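Local structure of dermonecrotic toxin (Pasteurella multocida, 2EBF) at residues D103-S108 / N116-L121; H96-L101 / T123-A128; I46-V51 / Q80-S85. The protein is a mitogenic dermonecrotic toxin that induces bone resorption and is associated with severe atrophic rhinitis in pigs, its C-terminal region carrying a thiol protease-like catalytic triad. All blocks are in the same frame, centred on the assembly; numbering follows the deposited sequence.

From the N terminus, the chain first runs through the loop 46-51, then helices 54-60 and 70-84, and contact 3 closes this first loop by setting 80-85 against 46-51. Helix 88-108 follows and pairs with helix 115-129 as a hairpin. Contact 1 (103-108 with 116-121) lies next to the turn of that hairpin and is enclosed by the wider loop of contact 2 (96-101 with 123-128), farther down the same two helices. Contact 3 precedes both in series, yet is stitched to them in space: Ile82 meets Leu98, and Val51 meets Leu121. The three together join helices 54-60, 70-84, 88-108 and 115-129 and the loop 46-51 into one bundle.

Contact 1: D103-S108 / N116-L121; sequences DLYEES and NAFREL. With GLC (alpha-D-glucopyranose), chain C.
Tyr105 and Phe118 meet in a T-shaped pair next to the turn of a helical hairpin, with the salt bridge of Glu106 and Arg119 beside them. The ring edge of Phe118 points at a face of Tyr105: CE1 stands 3.6 Å above the Tyr105 ring plane, over its centre, and the planes are turned 68° apart. Beside it Phe118 CD1 comes within 3.6 Å of Tyr105 CD2. The Tyr105 hydroxyl is bonded outside the pair, to Ser112 in the turn.

Arg119 can be followed outward from CB. With CG beside the backbone N and the chain extended as far as NE, Arg119 CG and CD run past the carboxylate, 4.0 Å and 3.9 Å from Glu106 OE2. NE then donates to Glu106 OE2 at 2.9 Å in a bent bond, meeting that oxygen nearly end-on to its C-O bond, with the oxygen 21° out of the Arg119 guanidinium plane. At the tip NH2 adds a weak bond to the same Glu106 OE2 at 3.2 Å. One oxygen thus takes both N-H groups. Glu106 OE1 has a salt bridge to Arg122, which also pairs with Asp103 OD1, so two carboxylates share that guanidinium. Asp103 OD2 is bridged to Lys147 and lies 3.4 Å from glucose O6; Lys147 also hydrogen-bonds this sugar. Asp103 thus lines one glycan site, and Leu104 beside it lines another.

Helix 54-60 lies against the helix 115-129 side through Leu57, which touches Phe118, while helix 70-84 covers both rings, Ser71 on Tyr105 and Ile75 on Phe118.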
loop_
_atom_site.group_PDB
_atom_site.type_symbol
_atom_site.label_atom_id
_atom_site.label_comp_id
_atom_site.label_asym_id
_atom_site.label_seq_id
_atom_site.Cartn_x
_atom_site.Cartn_y
_atom_site.Cartn_z
ATOM N N ASP A 103 -2.082 2.546 -27.450
ATOM C CA ASP A 103 -0.744 3.152 -27.389
ATOM C C ASP A 103 0.290 2.356 -28.194
ATOM O O ASP A 103 1.022 2.919 -29.011
ATOM C CB ASP A 103 -0.261 3.256 -25.936
ATOM C CG ASP A 103 -1.000 4.305 -25.129
ATOM O OD1 ASP A 103 -1.689 5.184 -25.707
ATOM O OD2 ASP A 103 -0.889 4.239 -23.886
ATOM N N LEU A 104 0.338 1.046 -27.951
ATOM C CA LEU A 104 1.309 0.161 -28.570
ATOM C C LEU A 104 1.078 0.035 -30.077
ATOM O O LEU A 104 2.031 0.040 -30.854
ATOM C CB LEU A 104 1.258 -1.225 -27.923
ATOM C CG LEU A 104 1.775 -1.355 -26.482
ATOM C CD1 LEU A 104 1.457 -2.737 -25.930
ATOM C CD2 LEU A 104 3.280 -1.088 -26.402
ATOM N N TYR A 105 -0.191 -0.069 -30.470
ATOM C CA TYR A 105 -0.568 -0.143 -31.878
ATOM C C TYR A 105 -0.167 1.125 -32.619
ATOM O O TYR A 105 0.406 1.051 -33.710
ATOM C CB TYR A 105 -2.070 -0.378 -32.011
ATOM C CG TYR A 105 -2.542 -0.567 -33.438
ATOM C CD1 TYR A 105 -2.690 -1.849 -33.979
ATOM C CD2 TYR A 105 -2.844 0.535 -34.246
ATOM C CE1 TYR A 105 -3.134 -2.029 -35.276
ATOM C CE2 TYR A 105 -3.289 0.366 -35.545
ATOM C CZ TYR A 105 -3.430 -0.918 -36.053
ATOM O OH TYR A 105 -3.859 -1.090 -37.343
ATOM N N GLU A 106 -0.476 2.273 -32.021
ATOM C CA GLU A 106 -0.126 3.586 -32.564
ATOM C C GLU A 106 1.390 3.711 -32.759
ATOM O O GLU A 106 1.853 4.258 -33.754
ATOM C CB GLU A 106 -0.633 4.680 -31.622
ATOM C CG GLU A 106 -0.393 6.102 -32.075
ATOM C CD GLU A 106 -0.867 7.115 -31.053
ATOM O OE1 GLU A 106 -0.501 6.995 -29.857
ATOM O OE2 GLU A 106 -1.612 8.031 -31.443
ATOM N N GLU A 107 2.139 3.177 -31.802
ATOM C CA GLU A 107 3.598 3.180 -31.841
ATOM C C GLU A 107 4.116 2.230 -32.934
ATOM O O GLU A 107 5.026 2.578 -33.690
ATOM C CB GLU A 107 4.135 2.800 -30.455
ATOM C CG GLU A 107 5.641 2.910 -30.272
ATOM C CD GLU A 107 6.103 2.443 -28.893
ATOM O OE1 GLU A 107 5.514 1.482 -28.333
ATOM O OE2 GLU A 107 7.078 3.034 -28.369
ATOM N N SER A 108 3.516 1.046 -33.031
ATOM C CA SER A 108 3.983 0.035 -33.980
ATOM C C SER A 108 3.473 0.230 -35.419
ATOM O O SER A 108 4.131 -0.205 -36.373
ATOM C CB SER A 108 3.684 -1.379 -33.463
ATOM O OG SER A 108 2.331 -1.740 -33.691
ATOM N N ASN A 116 -7.455 6.684 -36.787
ATOM C CA ASN A 116 -8.517 7.641 -36.461
ATOM C C ASN A 116 -9.539 7.047 -35.483
ATOM O O ASN A 116 -9.893 7.682 -34.482
ATOM C CB ASN A 116 -9.232 8.145 -37.727
ATOM C CG ASN A 116 -8.477 9.259 -38.431
ATOM O OD1 ASN A 116 -7.389 9.663 -38.011
ATOM N ND2 ASN A 116 -9.056 9.764 -39.517
ATOM N N ALA A 117 -10.000 5.832 -35.780
ATOM C CA ALA A 117 -10.965 5.121 -34.928
ATOM C C ALA A 117 -10.371 4.798 -33.551
ATOM O O ALA A 117 -11.034 4.978 -32.532
ATOM C CB ALA A 117 -11.435 3.835 -35.614
ATOM N N PHE A 118 -9.124 4.330 -33.532
ATOM C CA PHE A 118 -8.479 3.905 -32.284
ATOM C C PHE A 118 -8.231 5.092 -31.351
ATOM O O PHE A 118 -8.433 4.999 -30.136
ATOM C CB PHE A 118 -7.174 3.147 -32.568
ATOM C CG PHE A 118 -7.375 1.744 -33.116
ATOM C CD1 PHE A 118 -6.284 0.911 -33.336
ATOM C CD2 PHE A 118 -8.653 1.252 -33.398
ATOM C CE1 PHE A 118 -6.453 -0.386 -33.846
ATOM C CE2 PHE A 118 -8.827 -0.043 -33.900
ATOM C CZ PHE A 118 -7.723 -0.860 -34.125
ATOM N N ARG A 119 -7.811 6.215 -31.923
ATOM C CA ARG A 119 -7.593 7.432 -31.135
ATOM C C ARG A 119 -8.890 7.955 -30.531
ATOM O O ARG A 119 -8.911 8.416 -29.381
ATOM C CB ARG A 119 -6.934 8.521 -31.988
ATOM C CG ARG A 119 -5.477 8.210 -32.356
ATOM C CD ARG A 119 -4.888 9.330 -33.214
ATOM N NE ARG A 119 -3.434 9.201 -33.333
ATOM C CZ ARG A 119 -2.759 9.119 -34.479
ATOM N NH1 ARG A 119 -3.391 9.156 -35.647
ATOM N NH2 ARG A 119 -1.436 9.008 -34.450
ATOM N N GLU A 120 -9.970 7.896 -31.307
ATOM C CA GLU A 120 -11.269 8.322 -30.803
ATOM C C GLU A 120 -11.701 7.425 -29.649
ATOM O O GLU A 120 -12.158 7.908 -28.615
ATOM C CB GLU A 120 -12.324 8.336 -31.911
ATOM C CG GLU A 120 -13.781 8.372 -31.391
ATOM C CD GLU A 120 -14.138 9.650 -30.628
ATOM O OE1 GLU A 120 -15.223 9.694 -29.969
ATOM O OE2 GLU A 120 -13.347 10.618 -30.699
ATOM N N LEU A 121 -11.540 6.120 -29.832
ATOM C CA LEU A 121 -11.854 5.154 -28.783
ATOM C C LEU A 121 -11.021 5.400 -27.521
ATOM O O LEU A 121 -11.542 5.339 -26.409
ATOM C CB LEU A 121 -11.634 3.726 -29.289
ATOM C CG LEU A 121 -11.851 2.575 -28.304
ATOM C CD1 LEU A 121 -13.250 2.591 -27.671
ATOM C CD2 LEU A 121 -11.590 1.245 -28.990
HETATM C C1 GLC C . 1.198 9.552 -22.351
HETATM C C2 GLC C . 2.700 9.774 -22.174
HETATM C C3 GLC C . 3.348 9.992 -23.548
HETATM C C4 GLC C . 3.050 8.819 -24.481
HETATM C C5 GLC C . 1.545 8.532 -24.541
HETATM C C6 GLC C . 1.270 7.217 -25.259
HETATM O O1 GLC C . 0.638 10.749 -22.897
HETATM O O2 GLC C . 2.925 10.901 -21.317
HETATM O O3 GLC C . 4.762 10.167 -23.451
HETATM O O4 GLC C . 3.557 9.117 -25.795
HETATM O O5 GLC C . 0.978 8.429 -23.225
HETATM O O6 GLC C . 1.874 6.154 -24.512
#

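Contact 2: H96-L101 / T123-A128; sequences HELMEL and TQLEKA
Leu125 fits against Leu98 and Met99 in the core of an antiparallel helical hairpin, part of the membrane-localization domain of the toxin. The axes of 96-101 and 123-128 come within 9.8 Å and cross at -152°, and the backbones are nearest at Met99 and Leu125. The first shell is made of aliphatic carbons and the Met99 methyl, with Glu126 taking part through CG. The Leu98 and Leu125 side chains lie roughly perpendicular, CD1 of Leu98 touching CD1 of Leu125 at 3.7 Å. The Leu125 CD1 methyl also lies near Leu98 CB and Met99 CG, which puts it at the meeting of both residues of the opposite helix. Met99 and Leu125 run alongside in opposite senses: the thioether chain stays extended beyond CG and carries its methyl across to the backbone of helix 115-129.

Farther out, Leu98 is backed by Ile75, Lys78 and Ile82 of helix 70-84 and by Leu121, whereas Met99 is covered by Leu129 and by Leu142 of helix 135-143. Polar ends lie round this apolar strip: Glu97 pairs with Lys78, Glu100 with Arg312 and the backbone N of Gly148, and His96 NE2 with the Tyr130 hydroxyl. Glu126, whose carboxylate has a long, weak ion pair with Lys138, offers its aliphatic part to the contact, CG lying 3.9 Å from Met99 CE. The same methyl reaches the peptide link between Leu125 and Glu126, with Met99 CE 3.5 Å from Leu125 C and also 3.5 Å from Glu126 N.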
loop_
_atom_site.group_PDB
_atom_site.type_symbol
_atom_site.label_atom_id
_atom_site.label_comp_id
_atom_site.label_asym_id
_atom_site.label_seq_id
_atom_site.Cartn_x
_atom_site.Cartn_y
_atom_site.Cartn_z
ATOM N N HIS A 96 -8.056 0.642 -18.860
ATOM C CA HIS A 96 -6.645 1.053 -18.883
ATOM C C HIS A 96 -5.796 0.122 -19.769
ATOM O O HIS A 96 -4.935 0.590 -20.504
ATOM C CB HIS A 96 -6.058 1.121 -17.469
ATOM C CG HIS A 96 -6.471 2.334 -16.681
ATOM N ND1 HIS A 96 -7.314 2.260 -15.594
ATOM C CD2 HIS A 96 -6.121 3.642 -16.792
ATOM C CE1 HIS A 96 -7.473 3.468 -15.073
ATOM N NE2 HIS A 96 -6.767 4.325 -15.788
ATOM N N GLU A 97 -6.051 -1.189 -19.702
ATOM C CA GLU A 97 -5.384 -2.165 -20.561
ATOM C C GLU A 97 -5.625 -1.873 -22.045
ATOM O O GLU A 97 -4.679 -1.922 -22.852
ATOM C CB GLU A 97 -5.822 -3.597 -20.209
ATOM C CG GLU A 97 -5.323 -4.086 -18.834
ATOM C CD GLU A 97 -5.901 -5.443 -18.422
ATOM O OE1 GLU A 97 -6.669 -6.032 -19.192
ATOM O OE2 GLU A 97 -5.586 -5.923 -17.315
ATOM N N LEU A 98 -6.868 -1.544 -22.400
ATOM C CA LEU A 98 -7.202 -1.194 -23.785
ATOM C C LEU A 98 -6.460 0.054 -24.235
ATOM O O LEU A 98 -5.987 0.127 -25.374
ATOM C CB LEU A 98 -8.703 -0.949 -23.952
ATOM C CG LEU A 98 -9.377 -1.418 -25.260
ATOM C CD1 LEU A 98 -10.699 -0.715 -25.533
ATOM C CD2 LEU A 98 -8.480 -1.463 -26.515
ATOM N N MET A 99 -6.379 1.041 -23.348
ATOM C CA MET A 99 -5.606 2.244 -23.642
ATOM C C MET A 99 -4.172 1.858 -24.021
ATOM O O MET A 99 -3.663 2.327 -25.032
ATOM C CB MET A 99 -5.595 3.204 -22.453
ATOM C CG MET A 99 -6.920 3.904 -22.142
ATOM S SD MET A 99 -6.626 4.975 -20.715
ATOM C CE MET A 99 -8.294 5.417 -20.291
ATOM N N GLU A 100 -3.536 0.990 -23.224
ATOM C CA GLU A 100 -2.173 0.542 -23.551
ATOM C C GLU A 100 -2.093 -0.154 -24.920
ATOM O O GLU A 100 -1.192 0.146 -25.709
ATOM C CB GLU A 100 -1.524 -0.319 -22.454
ATOM C CG GLU A 100 -0.093 -0.770 -22.861
ATOM C CD GLU A 100 0.659 -1.572 -21.804
ATOM O OE1 GLU A 100 0.301 -1.535 -20.608
ATOM O OE2 GLU A 100 1.641 -2.246 -22.188
ATOM N N LEU A 101 -3.036 -1.058 -25.207
ATOM C CA LEU A 101 -3.071 -1.721 -26.517
ATOM C C LEU A 101 -3.082 -0.720 -27.670
ATOM O O LEU A 101 -2.390 -0.912 -28.668
ATOM C CB LEU A 101 -4.281 -2.661 -26.636
ATOM C CG LEU A 101 -4.367 -3.835 -25.658
ATOM C CD1 LEU A 101 -5.491 -4.766 -26.063
ATOM C CD2 LEU A 101 -3.048 -4.583 -25.604
ATOM N N THR A 123 -9.716 8.225 -26.505
ATOM C CA THR A 123 -10.237 9.439 -25.864
ATOM C C THR A 123 -11.539 9.129 -25.101
ATOM O O THR A 123 -11.755 9.634 -23.999
ATOM C CB THR A 123 -10.437 10.564 -26.895
ATOM O OG1 THR A 123 -9.182 10.841 -27.523
ATOM C CG2 THR A 123 -10.931 11.840 -26.229
ATOM N N GLN A 124 -12.390 8.273 -25.675
ATOM C CA GLN A 124 -13.628 7.845 -24.995
ATOM C C GLN A 124 -13.349 7.181 -23.660
ATOM O O GLN A 124 -14.072 7.408 -22.677
ATOM C CB GLN A 124 -14.452 6.884 -25.859
ATOM C CG GLN A 124 -15.057 7.522 -27.101
ATOM C CD GLN A 124 -15.666 6.516 -28.058
ATOM O OE1 GLN A 124 -16.231 6.905 -29.091
ATOM N NE2 GLN A 124 -15.567 5.227 -27.736
ATOM N N LEU A 125 -12.335 6.323 -23.642
ATOM C CA LEU A 125 -11.965 5.603 -22.428
ATOM C C LEU A 125 -11.429 6.589 -21.405
ATOM O O LEU A 125 -11.748 6.499 -20.228
ATOM C CB LEU A 125 -10.909 4.533 -22.727
ATOM C CG LEU A 125 -11.332 3.399 -23.687
ATOM C CD1 LEU A 125 -10.084 2.715 -24.238
ATOM C CD2 LEU A 125 -12.232 2.407 -22.972
ATOM N N GLU A 126 -10.609 7.527 -21.857
ATOM C CA GLU A 126 -10.085 8.560 -20.942
ATOM C C GLU A 126 -11.210 9.357 -20.285
ATOM O O GLU A 126 -11.192 9.594 -19.069
ATOM C CB GLU A 126 -9.131 9.488 -21.669
ATOM C CG GLU A 126 -7.825 8.875 -22.088
ATOM C CD GLU A 126 -7.021 9.829 -22.954
ATOM O OE1 GLU A 126 -7.495 10.966 -23.175
ATOM O OE2 GLU A 126 -5.926 9.460 -23.416
ATOM N N LYS A 127 -12.200 9.742 -21.082
ATOM C CA LYS A 127 -13.331 10.513 -20.593
ATOM C C LYS A 127 -14.267 9.696 -19.694
ATOM O O LYS A 127 -14.902 10.260 -18.810
ATOM C CB LYS A 127 -14.118 11.140 -21.753
ATOM C CG LYS A 127 -13.322 12.169 -22.554
ATOM C CD LYS A 127 -14.230 13.148 -23.304
ATOM C CE LYS A 127 -14.881 12.521 -24.518
ATOM N NZ LYS A 127 -15.789 13.495 -25.220
ATOM N N ALA A 128 -14.356 8.383 -19.920
ATOM C CA ALA A 128 -15.184 7.522 -19.088
ATOM C C ALA A 128 -14.586 7.305 -17.695
ATOM O O ALA A 128 -15.320 7.042 -16.729
ATOM C CB ALA A 128 -15.418 6.167 -19.781
#

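Contact 3: I46-V51 / Q80-S85; sequences IGLEGV and QRIHNS
A type I beta turn from Leu48 to Val51, in the loop that leads into helix 54-60, packs against the C-terminal end of helix 70-84 within the helical N-terminal part of this fragment. Leu48, first residue of the turn, sends its branches onto the last turn of the helix: CD1 lies 3.5 Å from the carbonyl oxygen of Ile82 and 3.8 Å from His83 CA, and CD2 lies 3.8 Å from Ile82 CG2. The Leu48 side chain comes in square to that of Ile82. With CG1 of Ile82 beside the backbone N (chi1 -73°), the CG2 methyl is the branch left facing Leu48.

The His83 ring extends toward the last residue of the turn. Val51 O sits at the ring edge, in its plane, 3.3 Å from His83 CE1, while Val51 CG1 approaches His83 NE2 at 4.0 Å. NE2 is hydrogen-bonded to the carbonyl oxygen of Trp52, the residue after Val51, which helps set the rotation of the imidazole beside the turn.

Val51 also rests on Leu121, Leu125 and Ala128 of helix 115-129, and Ile82 on Leu94 of helix 88-108. Pro54, at the start of helix 54-60, touches His83. The turn is thus packed between helices 70-84 and 115-129, while helices 54-60 and 88-108 flank the residues of 80-85.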
loop_
_atom_site.group_PDB
_atom_site.type_symbol
_atom_site.label_atom_id
_atom_site.label_comp_id
_atom_site.label_asym_id
_atom_site.label_seq_id
_atom_site.Cartn_x
_atom_site.Cartn_y
_atom_site.Cartn_z
ATOM N N ILE A 46 -18.291 4.491 -13.590
ATOM C CA ILE A 46 -17.538 3.982 -14.764
ATOM C C ILE A 46 -18.505 3.578 -15.885
ATOM O O ILE A 46 -18.465 2.457 -16.421
ATOM C CB ILE A 46 -16.543 2.837 -14.385
ATOM C CG1 ILE A 46 -15.641 3.262 -13.219
ATOM C CG2 ILE A 46 -15.642 2.472 -15.549
ATOM C CD1 ILE A 46 -16.027 2.625 -11.950
ATOM N N GLY A 47 -19.407 4.503 -16.204
ATOM C CA GLY A 47 -20.454 4.265 -17.189
ATOM C C GLY A 47 -19.871 4.142 -18.581
ATOM O O GLY A 47 -18.902 4.841 -18.919
ATOM N N LEU A 48 -20.458 3.253 -19.386
ATOM C CA LEU A 48 -19.967 2.990 -20.745
ATOM C C LEU A 48 -20.824 3.586 -21.863
ATOM O O LEU A 48 -20.660 3.221 -23.021
ATOM C CB LEU A 48 -19.789 1.490 -20.960
ATOM C CG LEU A 48 -18.742 0.819 -20.059
ATOM C CD1 LEU A 48 -18.770 -0.670 -20.252
ATOM C CD2 LEU A 48 -17.336 1.393 -20.328
ATOM N N GLU A 49 -21.710 4.521 -21.519
ATOM C CA GLU A 49 -22.604 5.139 -22.514
ATOM C C GLU A 49 -21.872 5.897 -23.616
ATOM O O GLU A 49 -22.405 6.068 -24.714
ATOM C CB GLU A 49 -23.636 6.057 -21.853
ATOM C CG GLU A 49 -24.610 5.338 -20.937
ATOM C CD GLU A 49 -24.195 5.374 -19.470
ATOM O OE1 GLU A 49 -25.107 5.423 -18.611
ATOM O OE2 GLU A 49 -22.980 5.361 -19.167
ATOM N N GLY A 50 -20.658 6.359 -23.322
ATOM C CA GLY A 50 -19.884 7.112 -24.297
ATOM C C GLY A 50 -18.719 6.363 -24.916
ATOM O O GLY A 50 -17.844 6.971 -25.535
ATOM N N VAL A 51 -18.702 5.043 -24.746
ATOM C CA VAL A 51 -17.630 4.217 -25.270
ATOM C C VAL A 51 -18.234 3.281 -26.310
ATOM O O VAL A 51 -19.191 2.570 -26.019
ATOM C CB VAL A 51 -16.952 3.385 -24.144
ATOM C CG1 VAL A 51 -15.861 2.484 -24.708
ATOM C CG2 VAL A 51 -16.388 4.282 -23.057
ATOM N N GLN A 80 -14.834 -5.859 -26.019
ATOM C CA GLN A 80 -15.971 -6.693 -25.659
ATOM C C GLN A 80 -15.983 -7.029 -24.171
ATOM O O GLN A 80 -17.028 -6.934 -23.534
ATOM C CB GLN A 80 -16.035 -7.967 -26.503
ATOM C CG GLN A 80 -17.326 -8.755 -26.278
ATOM C CD GLN A 80 -18.580 -7.932 -26.570
ATOM O OE1 GLN A 80 -19.298 -7.525 -25.652
ATOM N NE2 GLN A 80 -18.837 -7.671 -27.849
ATOM N N ARG A 81 -14.823 -7.405 -23.629
ATOM C CA ARG A 81 -14.692 -7.700 -22.198
ATOM C C ARG A 81 -15.094 -6.508 -21.333
ATOM O O ARG A 81 -15.708 -6.688 -20.284
ATOM C CB ARG A 81 -13.270 -8.148 -21.837
ATOM C CG ARG A 81 -12.934 -9.586 -22.229
ATOM C CD ARG A 81 -11.661 -10.085 -21.511
ATOM N NE ARG A 81 -11.872 -10.265 -20.068
ATOM C CZ ARG A 81 -10.908 -10.331 -19.144
ATOM N NH1 ARG A 81 -9.619 -10.235 -19.472
ATOM N NH2 ARG A 81 -11.241 -10.487 -17.867
ATOM N N ILE A 82 -14.736 -5.295 -21.766
ATOM C CA ILE A 82 -15.093 -4.072 -21.042
ATOM C C ILE A 82 -16.609 -3.933 -20.945
ATOM O O ILE A 82 -17.155 -3.719 -19.856
ATOM C CB ILE A 82 -14.458 -2.824 -21.708
ATOM C CG1 ILE A 82 -12.956 -2.805 -21.420
ATOM C CG2 ILE A 82 -15.105 -1.512 -21.216
ATOM C CD1 ILE A 82 -12.164 -2.087 -22.455
ATOM N N HIS A 83 -17.280 -4.091 -22.082
ATOM C CA HIS A 83 -18.737 -3.976 -22.150
ATOM C C HIS A 83 -19.476 -5.097 -21.410
ATOM O O HIS A 83 -20.614 -4.904 -20.977
ATOM C CB HIS A 83 -19.205 -3.857 -23.608
ATOM C CG HIS A 83 -18.967 -2.497 -24.199
ATOM N ND1 HIS A 83 -19.820 -1.432 -23.986
ATOM C CD2 HIS A 83 -17.965 -2.023 -24.982
ATOM C CE1 HIS A 83 -19.355 -0.365 -24.612
ATOM N NE2 HIS A 83 -18.236 -0.699 -25.232
ATOM N N ASN A 84 -18.825 -6.250 -21.266
ATOM C CA ASN A 84 -19.386 -7.377 -20.516
ATOM C C ASN A 84 -19.076 -7.347 -19.021
ATOM O O ASN A 84 -19.622 -8.144 -18.265
ATOM C CB ASN A 84 -18.912 -8.713 -21.102
ATOM C CG ASN A 84 -19.460 -8.977 -22.492
ATOM O OD1 ASN A 84 -20.398 -8.313 -22.954
ATOM N ND2 ASN A 84 -18.874 -9.958 -23.170
ATOM N N SER A 85 -18.209 -6.428 -18.601
ATOM C CA SER A 85 -17.720 -6.386 -17.220
ATOM C C SER A 85 -18.715 -5.751 -16.242
ATOM O O SER A 85 -19.071 -4.574 -16.372
ATOM C CB SER A 85 -16.375 -5.655 -17.159
ATOM O OG SER A 85 -15.872 -5.628 -15.839
#